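Local structure of Alpha/beta hydrolase fold protein (Sphaerobacter thermophilus, 3R0V) at residues Arg58-Ser63 with Glu179-Thr184; Ala89-Met94 with Thr112-Phe117; Pro119-Asp124 with Asn195-Ala200; Pro132-Arg137 with Val151-Thr156. The protein is probably a hydrolase of the alpha/beta hydrolase superfamily whose natural substrate is not established, here holding d-malate in its pocket. All coordinates share one frame; numbering follows the deposited sequence.

Contact 1. Residues Arg58-Ser63 with Glu179-Thr184; sequences RGRGDS and EAVAHT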
loop_
_atom_site.group_PDB
_atom_site.type_symbol
_atom_site.label_atom_id
_atom_site.label_comp_id
_atom_site.label_asym_id
_atom_site.label_seq_id
_atom_site.Cartn_x
_atom_site.Cartn_y
_atom_site.Cartn_z
ATOM N N ARG A 58 -11.755 -0.637 0.156
ATOM C CA ARG A 58 -13.021 -1.307 0.425
ATOM C C ARG A 58 -12.954 -2.233 1.636
ATOM O O ARG A 58 -11.938 -2.898 1.885
ATOM C CB ARG A 58 -13.579 -2.028 -0.809
ATOM C CG ARG A 58 -12.735 -3.155 -1.360
ATOM C CD ARG A 58 -13.518 -3.916 -2.426
ATOM N NE ARG A 58 -13.984 -2.986 -3.450
ATOM C CZ ARG A 58 -15.098 -3.123 -4.163
ATOM N NH1 ARG A 58 -15.411 -2.200 -5.061
ATOM N NH2 ARG A 58 -15.887 -4.181 -3.998
ATOM N N GLY A 59 -14.040 -2.239 2.402
ATOM C CA GLY A 59 -14.140 -3.061 3.596
ATOM C C GLY A 59 -13.487 -2.445 4.814
ATOM O O GLY A 59 -13.454 -3.089 5.866
ATOM N N ARG A 60 -12.985 -1.214 4.691
ATOM C CA ARG A 60 -12.280 -0.537 5.787
ATOM C C ARG A 60 -12.844 0.845 6.062
ATOM O O ARG A 60 -13.419 1.482 5.191
ATOM C CB ARG A 60 -10.803 -0.363 5.435
ATOM C CG ARG A 60 -10.190 -1.587 4.826
ATOM C CD ARG A 60 -8.793 -1.294 4.379
ATOM N NE ARG A 60 -8.344 -2.326 3.464
ATOM C CZ ARG A 60 -7.080 -2.698 3.337
ATOM N NH1 ARG A 60 -6.133 -2.108 4.067
ATOM N NH2 ARG A 60 -6.773 -3.649 2.473
ATOM N N GLY A 61 -12.626 1.332 7.278
ATOM C CA GLY A 61 -12.970 2.700 7.623
ATOM C C GLY A 61 -14.416 2.992 7.289
ATOM O O GLY A 61 -15.314 2.269 7.736
ATOM N N ASP A 62 -14.668 4.034 6.503
ATOM C CA ASP A 62 -16.046 4.410 6.187
ATOM C C ASP A 62 -16.482 3.923 4.816
ATOM O O ASP A 62 -17.551 4.291 4.335
ATOM C CB ASP A 62 -16.241 5.923 6.306
ATOM C CG ASP A 62 -16.097 6.418 7.731
ATOM O OD1 ASP A 62 -16.521 5.697 8.669
ATOM O OD2 ASP A 62 -15.553 7.525 7.922
ATOM N N SER A 63 -15.661 3.087 4.188
ATOM C CA SER A 63 -16.048 2.506 2.904
ATOM C C SER A 63 -16.912 1.262 3.066
ATOM O O SER A 63 -16.822 0.545 4.068
ATOM C CB SER A 63 -14.829 2.142 2.080
ATOM O OG SER A 63 -14.148 3.323 1.687
ATOM N N GLU A 179 -6.832 -4.824 14.105
ATOM C CA GLU A 179 -7.759 -5.923 14.337
ATOM C C GLU A 179 -9.102 -5.654 13.669
ATOM O O GLU A 179 -9.709 -6.560 13.086
ATOM C CB GLU A 179 -7.975 -6.153 15.836
ATOM C CG GLU A 179 -6.787 -6.748 16.555
ATOM C CD GLU A 179 -7.003 -6.854 18.058
ATOM O OE1 GLU A 179 -7.613 -5.934 18.641
ATOM O OE2 GLU A 179 -6.550 -7.849 18.657
ATOM N N ALA A 180 -9.568 -4.411 13.754
ATOM C CA ALA A 180 -10.873 -4.067 13.191
ATOM C C ALA A 180 -10.969 -4.340 11.691
ATOM O O ALA A 180 -12.049 -4.649 11.178
ATOM C CB ALA A 180 -11.222 -2.610 13.493
ATOM N N VAL A 181 -9.850 -4.228 10.982
ATOM C CA VAL A 181 -9.863 -4.458 9.538
ATOM C C VAL A 181 -9.116 -5.732 9.138
ATOM O O VAL A 181 -8.790 -5.915 7.968
ATOM C CB VAL A 181 -9.326 -3.241 8.737
ATOM C CG1 VAL A 181 -10.249 -2.037 8.928
ATOM C CG2 VAL A 181 -7.916 -2.898 9.146
ATOM N N ALA A 182 -8.897 -6.635 10.092
ATOM C CA ALA A 182 -8.192 -7.880 9.790
ATOM C C ALA A 182 -8.888 -8.734 8.729
ATOM O O ALA A 182 -8.237 -9.514 8.024
ATOM C CB ALA A 182 -7.960 -8.679 11.066
ATOM N N HIS A 183 -10.208 -8.602 8.603
ATOM C CA HIS A 183 -10.929 -9.374 7.588
ATOM C C HIS A 183 -10.468 -9.020 6.158
ATOM O O HIS A 183 -10.777 -9.750 5.216
ATOM C CB HIS A 183 -12.440 -9.144 7.705
ATOM C CG HIS A 183 -12.826 -7.711 7.572
ATOM N ND1 HIS A 183 -12.650 -6.803 8.593
ATOM C CD2 HIS A 183 -13.367 -7.021 6.539
ATOM C CE1 HIS A 183 -13.060 -5.610 8.192
ATOM N NE2 HIS A 183 -13.495 -5.717 6.947
ATOM N N THR A 184 -9.756 -7.895 5.987
ATOM C CA THR A 184 -9.241 -7.526 4.656
ATOM C C THR A 184 -7.851 -8.090 4.339
ATOM O O THR A 184 -7.334 -7.888 3.244
ATOM C CB THR A 184 -9.230 -5.991 4.425
ATOM O OG1 THR A 184 -8.306 -5.353 5.311
ATOM C CG2 THR A 184 -10.626 -5.397 4.624
#
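Arg60 and Thr184 make the dense half of this contact, and the pair shows how an arginine can be packed by one neighbour and paid for in charge by another. Thr184 OG1 sits over one face of the guanidinium, 3.5 Å from Arg60 CZ and displaced from the centre of the group, while Thr184 CG2 leans on the aliphatic part of the same side chain, 3.8 Å from Arg60 CG. The hydroxyl is held there by its own bond, Thr184 OG1 donating to Val181 O at 2.8 Å, a carbonyl that also takes Thr184 N. Val181 closes the hydrophobic side, its CG1 reaching Arg60 CB at 3.9 Å with the two side chains nearly perpendicular. The charge of Arg60 is met elsewhere, by a salt bridge to Asp188 and by the carbonyls of Gly31 and Ser34.

Toward solvent the packing gives way to a single polar link. His183 NE2 donates to Gly59 O over 2.8 Å; the oxygen receives it on a lone pair in the carbonyl plane, but lies 19° out of the imidazole plane, and the N-H...O angle is a bent 141°. Beyond it, Arg60 to Ser63 form a type II' beta turn with exposed Gly61 at its second position. The arrangement joins a loop of the core to the helical cap of an alpha/beta hydrolase, beside the malate pocket that Gly31 helps to line.

Contact 2. Residues Ala89-Met94 with Thr112-Phe117; sequences AFVFGM and TRLAVF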
loop_
_atom_site.group_PDB
_atom_site.type_symbol
_atom_site.label_atom_id
_atom_site.label_comp_id
_atom_site.label_asym_id
_atom_site.label_seq_id
_atom_site.Cartn_x
_atom_site.Cartn_y
_atom_site.Cartn_z
ATOM N N ALA A 89 -3.977 11.863 -11.487
ATOM C CA ALA A 89 -3.261 12.258 -10.290
ATOM C C ALA A 89 -1.905 11.617 -10.211
ATOM O O ALA A 89 -1.650 10.595 -10.849
ATOM C CB ALA A 89 -4.063 11.881 -9.053
ATOM N N PHE A 90 -1.052 12.217 -9.389
ATOM C CA PHE A 90 0.144 11.552 -8.884
ATOM C C PHE A 90 -0.333 10.540 -7.839
ATOM O O PHE A 90 -1.332 10.782 -7.154
ATOM C CB PHE A 90 1.055 12.561 -8.190
ATOM C CG PHE A 90 1.497 13.713 -9.052
ATOM C CD1 PHE A 90 1.656 13.575 -10.422
ATOM C CD2 PHE A 90 1.759 14.946 -8.475
ATOM C CE1 PHE A 90 2.087 14.652 -11.201
ATOM C CE2 PHE A 90 2.174 16.020 -9.245
ATOM C CZ PHE A 90 2.329 15.873 -10.616
ATOM N N VAL A 91 0.371 9.419 -7.695
ATOM C CA VAL A 91 -0.028 8.420 -6.706
ATOM C C VAL A 91 1.166 8.035 -5.859
ATOM O O VAL A 91 2.255 7.834 -6.391
ATOM C CB VAL A 91 -0.621 7.156 -7.373
ATOM C CG1 VAL A 91 -0.763 6.013 -6.367
ATOM C CG2 VAL A 91 -1.957 7.478 -8.005
ATOM N N PHE A 92 0.964 7.974 -4.541
ATOM C CA PHE A 92 1.949 7.395 -3.631
ATOM C C PHE A 92 1.331 6.169 -2.976
ATOM O O PHE A 92 0.325 6.279 -2.278
ATOM C CB PHE A 92 2.368 8.395 -2.544
ATOM C CG PHE A 92 3.228 7.786 -1.449
ATOM C CD1 PHE A 92 4.412 7.135 -1.756
ATOM C CD2 PHE A 92 2.837 7.854 -0.118
ATOM C CE1 PHE A 92 5.199 6.566 -0.757
ATOM C CE2 PHE A 92 3.627 7.301 0.883
ATOM C CZ PHE A 92 4.804 6.664 0.560
ATOM N N GLY A 93 1.935 5.001 -3.198
ATOM C CA GLY A 93 1.423 3.761 -2.637
ATOM C C GLY A 93 2.367 3.194 -1.594
ATOM O O GLY A 93 3.587 3.151 -1.783
HETATM N N MSE A 94 1.783 2.741 -0.489
HETATM C CA MSE A 94 2.545 2.218 0.636
HETATM C C MSE A 94 2.382 0.708 0.769
HETATM O O MSE A 94 1.268 0.200 0.823
HETATM C CB MSE A 94 2.092 2.899 1.928
HETATM C CG MSE A 94 2.522 4.352 2.039
HETATM SE SE MSE A 94 1.304 5.409 3.139
HETATM C CE MSE A 94 -0.157 5.617 1.862
ATOM N N THR A 112 -0.185 9.885 -13.339
ATOM C CA THR A 112 0.777 10.651 -14.122
ATOM C C THR A 112 2.216 10.520 -13.614
ATOM O O THR A 112 3.153 10.581 -14.405
ATOM C CB THR A 112 0.369 12.117 -14.218
ATOM O OG1 THR A 112 0.152 12.633 -12.901
ATOM C CG2 THR A 112 -0.924 12.252 -15.018
ATOM N N ARG A 113 2.382 10.337 -12.302
ATOM C CA ARG A 113 3.672 10.045 -11.673
ATOM C C ARG A 113 3.386 9.068 -10.543
ATOM O O ARG A 113 2.365 9.189 -9.883
ATOM C CB ARG A 113 4.312 11.310 -11.097
ATOM C CG ARG A 113 4.612 12.391 -12.132
ATOM C CD ARG A 113 5.335 13.578 -11.508
ATOM N NE ARG A 113 5.755 14.540 -12.524
ATOM C CZ ARG A 113 7.002 14.647 -12.974
ATOM N NH1 ARG A 113 7.955 13.866 -12.483
ATOM N NH2 ARG A 113 7.296 15.544 -13.907
ATOM N N LEU A 114 4.288 8.117 -10.311
ATOM C CA LEU A 114 4.032 7.084 -9.307
ATOM C C LEU A 114 5.198 6.939 -8.349
ATOM O O LEU A 114 6.325 6.754 -8.795
ATOM C CB LEU A 114 3.789 5.746 -10.005
ATOM C CG LEU A 114 3.616 4.520 -9.096
ATOM C CD1 LEU A 114 2.408 4.668 -8.170
ATOM C CD2 LEU A 114 3.499 3.251 -9.936
ATOM N N ALA A 115 4.924 7.004 -7.040
ATOM C CA ALA A 115 5.926 6.732 -6.024
ATOM C C ALA A 115 5.423 5.575 -5.183
ATOM O O ALA A 115 4.241 5.510 -4.829
ATOM C CB ALA A 115 6.155 7.960 -5.160
ATOM N N VAL A 116 6.325 4.646 -4.880
ATOM C CA VAL A 116 5.971 3.480 -4.072
ATOM C C VAL A 116 6.997 3.251 -2.969
ATOM O O VAL A 116 8.203 3.394 -3.185
ATOM C CB VAL A 116 5.835 2.212 -4.946
ATOM C CG1 VAL A 116 4.637 2.321 -5.886
ATOM C CG2 VAL A 116 7.130 1.937 -5.732
ATOM N N PHE A 117 6.507 2.913 -1.782
ATOM C CA PHE A 117 7.375 2.644 -0.645
ATOM C C PHE A 117 7.282 1.174 -0.243
ATOM O O PHE A 117 6.197 0.663 0.074
ATOM C CB PHE A 117 6.978 3.529 0.537
ATOM C CG PHE A 117 7.762 3.271 1.796
ATOM C CD1 PHE A 117 9.033 3.798 1.956
ATOM C CD2 PHE A 117 7.212 2.520 2.825
ATOM C CE1 PHE A 117 9.757 3.570 3.123
ATOM C CE2 PHE A 117 7.930 2.293 4.003
ATOM C CZ PHE A 117 9.198 2.819 4.147
#
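Phe90 and Arg113 extend together in one direction, and in the conformer described, one of two modelled for Arg113, the aliphatic chain of the arginine passes beside Phe90, with Arg113 CD 3.4 Å from Phe90 CE1. The guanidinium is turned 84° from the ring plane and presents its edge to that same carbon; this is hydrocarbon contact rather than a cation-pi stack. Further along, Phe92 lies alongside Phe117, its CG anti to the backbone N (chi1 171°), a torsion that carries CE1 over to Phe117 CB at 3.8 Å. Ala115 CB packs beside Phe92, 3.9 Å from its CD1. On the other face of the sheet, Val91 CG1 and Leu114 CD1 meet at 3.9 Å, again pointing alike.

From Val91 and Leu114 to Met94 and Phe117, such matched orientation follows from the parallel register, in which Val91 N, Ala115 N, Gly93 N and Phe117 N donate in turn to the facing chain; the bond from Ala115 N to Val91 O, 2.9 Å long, is the straightest at 173°. Helix 96-106 completes the beta-alpha-beta crossover and packs on Val91, Leu114 and Val116, helix 249-260 lies against Phe92 and Ala115, and strands 25-29 and 209-213 flank the pair in the central sheet.

Contact 3. Residues Pro119-Asp124 with Asn195-Ala200; sequences PPYAVD and NTIPTA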
loop_
_atom_site.group_PDB
_atom_site.type_symbol
_atom_site.label_atom_id
_atom_site.label_comp_id
_atom_site.label_asym_id
_atom_site.label_seq_id
_atom_site.Cartn_x
_atom_site.Cartn_y
_atom_site.Cartn_z
ATOM N N PRO A 119 7.274 -1.859 -1.646
ATOM C CA PRO A 119 6.373 -2.878 -2.197
ATOM C C PRO A 119 6.864 -4.283 -1.814
ATOM O O PRO A 119 8.014 -4.619 -2.101
ATOM C CB PRO A 119 6.475 -2.655 -3.715
ATOM C CG PRO A 119 7.723 -1.882 -3.918
ATOM C CD PRO A 119 7.946 -1.063 -2.686
ATOM N N PRO A 120 6.014 -5.083 -1.155
ATOM C CA PRO A 120 6.513 -6.326 -0.544
ATOM C C PRO A 120 6.561 -7.528 -1.487
ATOM O O PRO A 120 6.108 -8.622 -1.129
ATOM C CB PRO A 120 5.526 -6.574 0.609
ATOM C CG PRO A 120 4.228 -5.939 0.118
ATOM C CD PRO A 120 4.652 -4.736 -0.696
ATOM N N TYR A 121 7.076 -7.327 -2.691
ATOM C CA TYR A 121 7.351 -8.452 -3.579
ATOM C C TYR A 121 8.611 -9.144 -3.076
ATOM O O TYR A 121 9.326 -8.614 -2.235
ATOM C CB TYR A 121 7.535 -8.000 -5.032
ATOM C CG TYR A 121 6.266 -7.482 -5.645
ATOM C CD1 TYR A 121 5.338 -8.361 -6.177
ATOM C CD2 TYR A 121 5.980 -6.117 -5.669
ATOM C CE1 TYR A 121 4.154 -7.900 -6.731
ATOM C CE2 TYR A 121 4.806 -5.649 -6.226
ATOM C CZ TYR A 121 3.899 -6.547 -6.748
ATOM O OH TYR A 121 2.721 -6.064 -7.284
ATOM N N ALA A 122 8.871 -10.339 -3.593
ATOM C CA ALA A 122 10.052 -11.103 -3.220
ATOM C C ALA A 122 10.827 -11.458 -4.474
ATOM O O ALA A 122 10.235 -11.913 -5.455
ATOM C CB ALA A 122 9.636 -12.374 -2.490
ATOM N N VAL A 123 12.145 -11.263 -4.456
ATOM C CA VAL A 123 12.965 -11.614 -5.610
ATOM C C VAL A 123 14.124 -12.555 -5.294
ATOM O O VAL A 123 14.886 -12.904 -6.186
ATOM C CB VAL A 123 13.540 -10.367 -6.297
ATOM C CG1 VAL A 123 12.402 -9.483 -6.793
ATOM C CG2 VAL A 123 14.459 -9.600 -5.337
ATOM N N ASP A 124 14.266 -12.953 -4.035
ATOM C CA ASP A 124 15.389 -13.807 -3.643
ATOM C C ASP A 124 15.102 -14.533 -2.331
ATOM O O ASP A 124 14.114 -14.246 -1.649
ATOM C CB ASP A 124 16.670 -12.976 -3.531
ATOM C CG ASP A 124 16.683 -12.074 -2.309
ATOM O OD1 ASP A 124 15.989 -11.030 -2.305
ATOM O OD2 ASP A 124 17.405 -12.393 -1.334
ATOM N N ASN A 195 3.692 -12.999 -4.320
ATOM C CA ASN A 195 4.792 -12.061 -4.106
ATOM C C ASN A 195 5.807 -11.986 -5.226
ATOM O O ASN A 195 6.771 -11.245 -5.126
ATOM C CB ASN A 195 5.508 -12.310 -2.780
ATOM C CG ASN A 195 4.579 -12.212 -1.599
ATOM O OD1 ASN A 195 3.663 -11.386 -1.574
ATOM N ND2 ASN A 195 4.796 -13.068 -0.616
ATOM N N THR A 196 5.599 -12.737 -6.296
ATOM C CA THR A 196 6.484 -12.584 -7.433
ATOM C C THR A 196 6.090 -11.360 -8.270
ATOM O O THR A 196 4.905 -11.007 -8.386
ATOM C CB THR A 196 6.586 -13.874 -8.282
ATOM O OG1 THR A 196 5.317 -14.178 -8.853
ATOM C CG2 THR A 196 7.040 -15.048 -7.419
ATOM N N ILE A 197 7.090 -10.691 -8.829
ATOM C CA ILE A 197 6.821 -9.500 -9.627
ATOM C C ILE A 197 6.296 -9.858 -11.018
ATOM O O ILE A 197 6.897 -10.669 -11.714
ATOM C CB ILE A 197 8.089 -8.650 -9.800
ATOM C CG1 ILE A 197 8.618 -8.199 -8.438
ATOM C CG2 ILE A 197 7.797 -7.447 -10.711
ATOM C CD1 ILE A 197 9.933 -7.487 -8.512
ATOM N N PRO A 198 5.168 -9.251 -11.427
ATOM C CA PRO A 198 4.725 -9.415 -12.821
ATOM C C PRO A 198 5.564 -8.534 -13.743
ATOM O O PRO A 198 5.146 -7.465 -14.189
ATOM C CB PRO A 198 3.260 -8.962 -12.790
ATOM C CG PRO A 198 3.168 -8.032 -11.631
ATOM C CD PRO A 198 4.213 -8.469 -10.621
ATOM N N THR A 199 6.780 -8.997 -13.995
ATOM C CA THR A 199 7.788 -8.227 -14.705
ATOM C C THR A 199 7.333 -7.685 -16.054
ATOM O O THR A 199 7.556 -6.507 -16.356
ATOM C CB THR A 199 9.049 -9.073 -14.906
ATOM O OG1 THR A 199 9.598 -9.394 -13.627
ATOM C CG2 THR A 199 10.080 -8.323 -15.745
ATOM N N ALA A 200 6.704 -8.540 -16.858
ATOM C CA ALA A 200 6.230 -8.143 -18.181
ATOM C C ALA A 200 5.318 -6.929 -18.080
ATOM O O ALA A 200 5.468 -5.961 -18.835
ATOM C CB ALA A 200 5.509 -9.291 -18.853
HETATM O O HOH W 1 3.889 -9.763 0.596
HETATM O O HOH W 2 9.742 -11.805 -8.231
#
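Asn195, whose backbone has a positive phi of 75°, which asparagine tolerates better than most residues other than glycine, lends its carbonyl to two neighbours at once. Its O accepts the amide of Ala122 at 2.8 Å with an N-H...O angle of 164°, and it also lies near the plane of the Tyr121 ring, at the edge, 3.4 Å from Tyr121 CD1. This is the one direct hydrogen bond between the two segments.

Water extends the polar joint on both flanks. One molecule donates to Pro120 O and to Asn195 OD1, the latter at 2.7 Å, bridging two acceptors that could not bond each other. A second donates to Ala122 O and accepts from Ile197 N at 2.9 Å, linking the backbones.

The apolar share falls to Tyr121 and Ile197, whose side chains meet at about a right angle. Ile197 CG1 stands 3.6 Å from Tyr121 CB, and because the chain runs on extended (chi2 174°), CD1 continues to Val123 CG1, also at 3.6 Å. Pro198 CD adds a touch at Tyr121 CE1. Pro120, the centre of an inverse gamma turn, borders the bound malate, and its carbonyl is also held by Arg127. Backbone groups and two waters carry most of the polar bonding across the contact, with Asn195 OD1 as the side-chain participant, so the loop holding Pro120 is joined to segment 195-198 largely through main-chain chemistry.

Contact 4. Residues Pro132-Arg137 with Val151-Thr156; sequences PDYQTR and VTYFMT. With MLT (D-malate), chain F.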
loop_
_atom_site.group_PDB
_atom_site.type_symbol
_atom_site.label_atom_id
_atom_site.label_comp_id
_atom_site.label_asym_id
_atom_site.label_seq_id
_atom_site.Cartn_x
_atom_site.Cartn_y
_atom_site.Cartn_z
ATOM N N PRO A 132 3.185 -22.628 3.001
ATOM C CA PRO A 132 2.286 -23.027 1.912
ATOM C C PRO A 132 0.807 -23.001 2.311
ATOM O O PRO A 132 -0.048 -22.887 1.438
ATOM C CB PRO A 132 2.734 -24.457 1.604
ATOM C CG PRO A 132 4.176 -24.468 1.980
ATOM C CD PRO A 132 4.254 -23.615 3.222
ATOM N N ASP A 133 0.521 -23.094 3.605
ATOM C CA ASP A 133 -0.864 -23.071 4.081
ATOM C C ASP A 133 -1.312 -21.681 4.546
ATOM O O ASP A 133 -2.318 -21.543 5.242
ATOM C CB ASP A 133 -1.081 -24.112 5.192
ATOM C CG ASP A 133 -0.330 -23.779 6.477
ATOM O OD1 ASP A 133 0.725 -23.117 6.417
ATOM O OD2 ASP A 133 -0.793 -24.190 7.561
ATOM N N TYR A 134 -0.574 -20.653 4.143
ATOM C CA TYR A 134 -0.862 -19.298 4.605
ATOM C C TYR A 134 -2.328 -18.889 4.427
ATOM O O TYR A 134 -2.972 -18.447 5.373
ATOM C CB TYR A 134 0.046 -18.282 3.902
ATOM C CG TYR A 134 -0.229 -16.862 4.333
ATOM C CD1 TYR A 134 0.369 -16.342 5.478
ATOM C CD2 TYR A 134 -1.116 -16.048 3.624
ATOM C CE1 TYR A 134 0.104 -15.047 5.899
ATOM C CE2 TYR A 134 -1.380 -14.740 4.037
ATOM C CZ TYR A 134 -0.774 -14.256 5.178
ATOM O OH TYR A 134 -1.033 -12.972 5.598
ATOM N N GLN A 135 -2.868 -19.045 3.227
ATOM C CA GLN A 135 -4.241 -18.617 2.967
ATOM C C GLN A 135 -5.237 -19.379 3.842
ATOM O O GLN A 135 -6.139 -18.792 4.428
ATOM C CB GLN A 135 -4.579 -18.802 1.481
ATOM C CG GLN A 135 -6.018 -18.482 1.094
ATOM C CD GLN A 135 -6.262 -18.665 -0.396
ATOM O OE1 GLN A 135 -5.335 -18.921 -1.161
ATOM N NE2 GLN A 135 -7.515 -18.529 -0.812
ATOM N N THR A 136 -5.052 -20.689 3.929
ATOM C CA THR A 136 -5.927 -21.541 4.716
ATOM C C THR A 136 -5.879 -21.158 6.197
ATOM O O THR A 136 -6.915 -21.072 6.862
ATOM C CB THR A 136 -5.546 -23.026 4.540
ATOM O OG1 THR A 136 -5.631 -23.366 3.150
ATOM C CG2 THR A 136 -6.473 -23.931 5.344
ATOM N N ARG A 137 -4.678 -20.930 6.718
ATOM C CA ARG A 137 -4.538 -20.615 8.136
ATOM C C ARG A 137 -5.120 -19.241 8.464
ATOM O O ARG A 137 -5.811 -19.074 9.469
ATOM C CB ARG A 137 -3.067 -20.716 8.557
ATOM C CG ARG A 137 -2.774 -20.261 9.970
ATOM C CD ARG A 137 -3.532 -21.075 11.014
ATOM N NE ARG A 137 -3.102 -20.685 12.350
ATOM C CZ ARG A 137 -3.586 -21.210 13.469
ATOM N NH1 ARG A 137 -4.526 -22.143 13.409
ATOM N NH2 ARG A 137 -3.136 -20.797 14.646
ATOM N N VAL A 151 -3.666 -10.855 12.559
ATOM C CA VAL A 151 -2.677 -9.804 12.337
ATOM C C VAL A 151 -1.270 -10.299 12.673
ATOM O O VAL A 151 -0.339 -10.075 11.906
ATOM C CB VAL A 151 -2.991 -8.544 13.167
ATOM C CG1 VAL A 151 -1.895 -7.494 12.967
ATOM C CG2 VAL A 151 -4.354 -7.976 12.768
ATOM N N THR A 152 -1.118 -10.966 13.815
ATOM C CA THR A 152 0.174 -11.506 14.210
ATOM C C THR A 152 0.716 -12.480 13.162
ATOM O O THR A 152 1.901 -12.458 12.831
ATOM C CB THR A 152 0.049 -12.214 15.557
ATOM O OG1 THR A 152 -0.358 -11.255 16.536
ATOM C CG2 THR A 152 1.387 -12.819 15.974
ATOM N N TYR A 153 -0.170 -13.313 12.629
ATOM C CA TYR A 153 0.196 -14.302 11.627
ATOM C C TYR A 153 0.623 -13.612 10.336
ATOM O O TYR A 153 1.653 -13.950 9.760
ATOM C CB TYR A 153 -0.964 -15.274 11.389
ATOM C CG TYR A 153 -0.649 -16.403 10.438
ATOM C CD1 TYR A 153 0.220 -17.424 10.798
ATOM C CD2 TYR A 153 -1.250 -16.456 9.187
ATOM C CE1 TYR A 153 0.495 -18.470 9.924
ATOM C CE2 TYR A 153 -0.988 -17.497 8.312
ATOM C CZ TYR A 153 -0.110 -18.489 8.682
ATOM O OH TYR A 153 0.160 -19.525 7.821
ATOM N N PHE A 154 -0.173 -12.647 9.883
ATOM C CA PHE A 154 0.215 -11.862 8.712
ATOM C C PHE A 154 1.607 -11.241 8.898
ATOM O O PHE A 154 2.475 -11.348 8.027
ATOM C CB PHE A 154 -0.804 -10.750 8.446
ATOM C CG PHE A 154 -0.264 -9.631 7.588
ATOM C CD1 PHE A 154 -0.058 -9.813 6.232
ATOM C CD2 PHE A 154 0.058 -8.411 8.148
ATOM C CE1 PHE A 154 0.446 -8.783 5.454
ATOM C CE2 PHE A 154 0.570 -7.385 7.373
ATOM C CZ PHE A 154 0.759 -7.574 6.039
HETATM N N MSE A 155 1.838 -10.602 10.038
HETATM C CA MSE A 155 3.106 -9.920 10.232
HETATM C C MSE A 155 4.292 -10.856 10.313
HETATM O O MSE A 155 5.326 -10.584 9.718
HETATM C CB MSE A 155 3.048 -9.028 11.453
HETATM C CG MSE A 155 2.056 -7.932 11.252
HETATM SE SE MSE A 155 2.162 -6.609 12.623
HETATM C CE MSE A 155 0.862 -5.373 11.849
ATOM N N THR A 156 4.147 -11.958 11.041
ATOM C CA THR A 156 5.259 -12.883 11.225
ATOM C C THR A 156 5.474 -13.827 10.053
ATOM O O THR A 156 6.617 -14.080 9.663
ATOM C CB THR A 156 5.073 -13.730 12.498
ATOM O OG1 THR A 156 3.815 -14.428 12.436
ATOM C CG2 THR A 156 5.117 -12.850 13.742
HETATM C C1 MLT F . 2.020 -4.593 3.690
HETATM O O1 MLT F . 1.150 -3.769 3.258
HETATM O O2 MLT F . 2.640 -5.341 2.934
HETATM C C2 MLT F . 2.288 -4.608 5.170
HETATM O O3 MLT F . 1.698 -3.479 5.781
HETATM C C3 MLT F . 3.785 -4.651 5.446
HETATM C C4 MLT F . 4.060 -4.286 6.889
HETATM O O4 MLT F . 3.163 -3.825 7.629
HETATM O O5 MLT F . 5.203 -4.442 7.367
HETATM O O HOH W 3 1.200 -21.783 9.039
#
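Tyr153 reaches from helix 147-158 to the start of helix 134-143, joining two helices of the helical cap inserted after strand 111-117, as in many alpha/beta hydrolases. Its CG stands anti to the backbone N (chi1 -176°), which sends the ring straight out toward helix 134-143. There it meets Tyr134, which comes from the facing helix with a like torsion, so that the two side chains pass each other head to tail. The ring planes are only 14° apart, yet their centroids are 5.2 Å from one another and the overlap is slight; contact is made at Tyr134 CD1 and Tyr153 CE2, 3.3 Å apart.

Arg137 approaches the tyrosine differently. Its chain bends at chi2 (60°), laying CG over a face of the Tyr153 ring in a CH-pi contact, 3.7 Å from the centroid, while the guanidinium plane is turned well away from that of the ring. The phenol of Tyr153 is linked to Asp133 through a water, which donates to Asp133 OD1 and lies 2.8 Å from Tyr153 OH. Asp133 occupies the N-cap position, although its carboxylate makes no capping bond.

Deeper in, Tyr134 OH comes to the edge of the Phe154 ring, 3.4 Å from Phe154 CD1, and His189 meets the Tyr134 ring edge-to-face. Phe154 belongs both to this aromatic cluster and to the wall of the ligand pocket, where its own edge faces the bound d-malate, with Phe154 CZ 3.4 Å from MLT C2.

How the contacts relate
Contact 2 belongs to the central sheet, with its centre about 10 Å from that of the chain, whereas contact 4 is the most peripheral at about 18 Å, and contacts 1 and 3 lie between at about 14 Å. Chemistry changes with place: regular backbone bonding in the sheet, irregular backbone and water bonding between the loops of contact 3, a packed arginine in contact 1, and aromatic packing between helices in contact 4. Contacts 1 and 4 touch, Ala182 CB lying 4.0 Å from Val151 CG2, while contact 3 continues the chain just after contact 2. Pro120 and Phe154 bring contacts 3 and 4 to the same malate pocket.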